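Local coordinates for C24 protein (Bizionia argentinensis JUB59, PDB 6OV6) that is of unknown function but binds manganese and probably forms the trimeric receptor-binding tip of a bacteriophage long tail fiber, at residues A[233-236]-A[237-240]; A[212-215]-A[216-219]. All coordinates share one frame; numbering follows the deposited sequence.

Contact 1 (A[233-236]-A[237-240])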
loop_
_atom_site.group_PDB
_atom_site.type_symbol
_atom_site.label_atom_id
_atom_site.label_comp_id
_atom_site.label_asym_id
_atom_site.label_seq_id
_atom_site.Cartn_x
_atom_site.Cartn_y
_atom_site.Cartn_z
ATOM N N GLU A 233 -48.659 -30.725 74.519
ATOM C CA GLU A 233 -47.433 -31.412 74.903
ATOM C C GLU A 233 -46.339 -30.922 73.944
ATOM O O GLU A 233 -46.594 -30.865 72.742
ATOM C CB GLU A 233 -47.628 -32.945 74.808
ATOM C CG GLU A 233 -48.599 -33.515 75.829
ATOM C CD GLU A 233 -48.185 -33.283 77.272
ATOM O OE1 GLU A 233 -48.728 -32.344 77.899
ATOM O OE2 GLU A 233 -47.268 -33.990 77.749
ATOM N N TYR A 234 -45.194 -30.450 74.480
ATOM C CA TYR A 234 -44.063 -29.936 73.689
ATOM C C TYR A 234 -43.539 -30.966 72.673
ATOM O O TYR A 234 -43.485 -32.154 72.990
ATOM C CB TYR A 234 -42.912 -29.470 74.603
ATOM C CG TYR A 234 -42.745 -27.967 74.704
ATOM C CD1 TYR A 234 -41.482 -27.382 74.652
ATOM C CD2 TYR A 234 -43.842 -27.132 74.922
ATOM C CE1 TYR A 234 -41.317 -26.000 74.790
ATOM C CE2 TYR A 234 -43.690 -25.750 75.046
ATOM C CZ TYR A 234 -42.426 -25.188 74.984
ATOM O OH TYR A 234 -42.285 -23.824 75.110
ATOM N N LEU A 235 -43.238 -30.513 71.437
ATOM C CA LEU A 235 -42.666 -31.361 70.386
ATOM C C LEU A 235 -41.156 -31.230 70.473
ATOM O O LEU A 235 -40.590 -30.224 70.050
ATOM C CB LEU A 235 -43.203 -30.998 68.980
ATOM C CG LEU A 235 -44.733 -30.998 68.824
ATOM C CD1 LEU A 235 -45.130 -30.479 67.454
ATOM C CD2 LEU A 235 -45.328 -32.392 69.057
ATOM N N GLU A 236 -40.523 -32.227 71.097
ATOM C CA GLU A 236 -39.081 -32.256 71.336
ATOM C C GLU A 236 -38.258 -32.614 70.094
ATOM O O GLU A 236 -37.078 -32.274 70.046
ATOM C CB GLU A 236 -38.760 -33.206 72.525
ATOM C CG GLU A 236 -37.307 -33.203 73.003
ATOM C CD GLU A 236 -36.619 -31.863 73.220
ATOM O OE1 GLU A 236 -37.299 -30.873 73.577
ATOM O OE2 GLU A 236 -35.380 -31.812 73.045
ATOM N N SER A 237 -38.877 -33.296 69.108
ATOM C CA SER A 237 -38.209 -33.721 67.876
ATOM C C SER A 237 -37.941 -32.594 66.867
ATOM O O SER A 237 -37.249 -32.828 65.870
ATOM C CB SER A 237 -38.991 -34.844 67.205
ATOM O OG SER A 237 -40.238 -34.381 66.715
ATOM N N LEU A 238 -38.468 -31.383 67.133
ATOM C CA LEU A 238 -38.389 -30.246 66.207
ATOM C C LEU A 238 -37.794 -28.999 66.800
ATOM O O LEU A 238 -37.884 -28.763 68.006
ATOM C CB LEU A 238 -39.825 -29.918 65.708
ATOM C CG LEU A 238 -40.608 -31.046 65.051
ATOM C CD1 LEU A 238 -42.083 -30.651 64.850
ATOM C CD2 LEU A 238 -39.940 -31.470 63.713
ATOM N N ARG A 239 -37.216 -28.162 65.927
ATOM C CA ARG A 239 -36.697 -26.852 66.271
ATOM C C ARG A 239 -36.864 -25.938 65.084
ATOM O O ARG A 239 -36.937 -26.396 63.939
ATOM C CB ARG A 239 -35.181 -26.898 66.605
ATOM C CG ARG A 239 -34.753 -27.649 67.875
ATOM C CD ARG A 239 -35.230 -26.995 69.170
ATOM N NE ARG A 239 -34.719 -27.685 70.354
ATOM C CZ ARG A 239 -35.269 -28.761 70.905
ATOM N NH1 ARG A 239 -36.353 -29.301 70.376
ATOM N NH2 ARG A 239 -34.728 -29.310 71.986
ATOM N N ALA A 240 -36.817 -24.631 65.349
ATOM C CA ALA A 240 -36.724 -23.641 64.300
ATOM C C ALA A 240 -35.307 -23.813 63.750
ATOM O O ALA A 240 -34.385 -24.141 64.504
ATOM C CB ALA A 240 -36.836 -22.236 64.895
#
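The guanidinium of Arg239 meets Glu236 with its edge: the carboxylate carbon CD lies in the guanidinium plane, while Leu235 O stands oblique to that plane. The two flat groups are steeply turned, their planes 71° apart. The salt bridge joins Arg239 NH2 to Glu236 OE2 at 2.8 Å and is nearly straight, with an N-H...O angle of 162°; it reaches the syn side of the oxygen but from outside the carboxylate plane. The other terminal nitrogen turns to the backbone. Arg239 NH1 gives a bond of 2.9 Å to Leu238 O, coming from above that carbonyl plane, and a weak, bent one of 3.1 Å to Glu236 O. The two good bonds, with the weak third, would restrain the rotation of the guanidinium. Both side chains bend at chi2, which brings their ends together.

Away from the charges, Leu235 and Leu238 run side by side in the same direction, CD1 of Leu235 lying 4.0 Å from CD1 of Leu238. They face the third subunit, where Leu235 packs on its own counterpart and Leu238 on Leu214. In the second subunit, Glu230 accepts the Ser237 hydroxyl bond and also binds Glu236 N, while Ser226 OG is hydrogen-bonded to Glu236 O. Arg239 enters an antiparallel ladder with a strand of that same subunit. The end of the loop that leads into strand 238-240 is thus built into an intersubunit beta-sheet, consistent with the trimeric tip proposed for a phage tail fiber, where strands pair across subunits.

Contact 2 (A[212-215]-A[216-219])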
loop_
_atom_site.group_PDB
_atom_site.type_symbol
_atom_site.label_atom_id
_atom_site.label_comp_id
_atom_site.label_asym_id
_atom_site.label_seq_id
_atom_site.Cartn_x
_atom_site.Cartn_y
_atom_site.Cartn_z
ATOM N N SER A 212 -53.513 -25.244 56.538
ATOM C CA SER A 212 -53.776 -25.207 57.971
ATOM C C SER A 212 -52.871 -26.138 58.769
ATOM O O SER A 212 -51.890 -26.648 58.228
ATOM C CB SER A 212 -55.255 -25.514 58.239
ATOM O OG SER A 212 -55.665 -26.685 57.557
ATOM N N GLY A 213 -53.202 -26.317 60.057
ATOM C CA GLY A 213 -52.465 -27.161 60.988
ATOM C C GLY A 213 -52.406 -28.596 60.495
ATOM O O GLY A 213 -53.209 -29.007 59.657
ATOM N N LEU A 214 -51.433 -29.368 60.993
ATOM C CA LEU A 214 -51.254 -30.744 60.515
ATOM C C LEU A 214 -52.090 -31.764 61.323
ATOM O O LEU A 214 -51.844 -31.907 62.512
ATOM C CB LEU A 214 -49.768 -31.123 60.558
ATOM C CG LEU A 214 -48.889 -30.570 59.420
ATOM C CD1 LEU A 214 -48.949 -29.037 59.325
ATOM C CD2 LEU A 214 -47.468 -30.971 59.652
ATOM N N GLY A 215 -53.016 -32.469 60.683
ATOM C CA GLY A 215 -53.342 -32.365 59.261
ATOM C C GLY A 215 -52.253 -32.974 58.392
ATOM O O GLY A 215 -51.496 -33.833 58.856
ATOM N N ALA A 216 -52.124 -32.498 57.149
ATOM C CA ALA A 216 -51.113 -33.027 56.240
ATOM C C ALA A 216 -50.404 -31.911 55.482
ATOM O O ALA A 216 -50.982 -30.849 55.271
ATOM C CB ALA A 216 -51.754 -33.989 55.250
ATOM N N VAL A 217 -49.169 -32.190 55.051
ATOM C CA VAL A 217 -48.335 -31.336 54.197
ATOM C C VAL A 217 -47.871 -32.232 53.066
ATOM O O VAL A 217 -47.467 -33.377 53.317
ATOM C CB VAL A 217 -47.137 -30.704 54.957
ATOM C CG1 VAL A 217 -46.116 -30.087 53.982
ATOM C CG2 VAL A 217 -47.608 -29.670 55.962
ATOM N N LYS A 218 -47.911 -31.715 51.829
ATOM C CA LYS A 218 -47.459 -32.398 50.623
ATOM C C LYS A 218 -46.107 -33.099 50.900
ATOM O O LYS A 218 -45.233 -32.516 51.540
ATOM C CB LYS A 218 -47.303 -31.365 49.479
ATOM C CG LYS A 218 -46.848 -31.954 48.153
ATOM C CD LYS A 218 -46.799 -30.868 47.056
ATOM C CE LYS A 218 -46.445 -31.459 45.741
ATOM N NZ LYS A 218 -46.174 -30.403 44.731
ATOM N N SER A 219 -45.979 -34.358 50.449
ATOM C CA SER A 219 -44.753 -35.143 50.600
ATOM C C SER A 219 -43.562 -34.381 49.968
ATOM O O SER A 219 -43.678 -33.931 48.823
ATOM C CB SER A 219 -44.926 -36.509 49.925
ATOM O OG SER A 219 -43.718 -37.249 50.000
HETATM O O HOH W 1 -53.344 -29.534 57.001
#
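Leu214 and Val217 are brought together by their first torsions: Leu214 chi1 of -78° sets CG beside its backbone N, and Val217 chi1 of 167° places CG2 beside its own N, with CG1 anti to it. One methyl of Val217 therefore does the touching. CG2 of Val217 lies 3.7 Å from CD1 of Leu214, 3.8 Å from Leu214 CG and 3.9 Å from Leu214 CD2, so it rests against the whole branched end of the leucine, the two side chains meeting at a slant.

Between them the chain passes through Gly215, which follows a cis peptide bond, has a positive phi of 73° and carries no side chain. No direct hydrogen bond joins 212-215 to 216-219; a water lies between them, 2.7 Å from Gly213 O and 3.2 Å from Ala216 N, from which it accepts.

Neighbouring chains cover the apolar pair. In the third subunit Leu235 packs on Leu214 and Ala240 on Val217, and Leu214 and Gly215 also make backbone hydrogen bonds to that chain; Ser237 of the second subunit touches Leu214 as well. Farther on, Lys218 makes a salt bridge with Asp205 of the third subunit. The arrangement is a loop with a cis peptide between Leu214 and Gly215, lined by a water and by packing from other subunits, in the long connection between strands 199-202 and 223-225 at the far end of what is probably a fiber tip.

Both contacts are local, between neighbouring residues of one stretch, and lie in the far end of the chain, their centres about 16 Å apart and their nearest atoms about 7 Å, without touching. Contact 2 precedes contact 1 in sequence, separated from it by strand 223-225, and both are mostly buried, though the burial depends on the other subunits. Their chemistry differs with place. At 233-240, entering a strand shared across the interface, charge and direct hydrogen bonds dominate beside a leucine pair; at 212-219, wholly within a loop, apolar packing and a bridging water do the work. Across chains the two regions pack on each other. Both lie away from the manganese site.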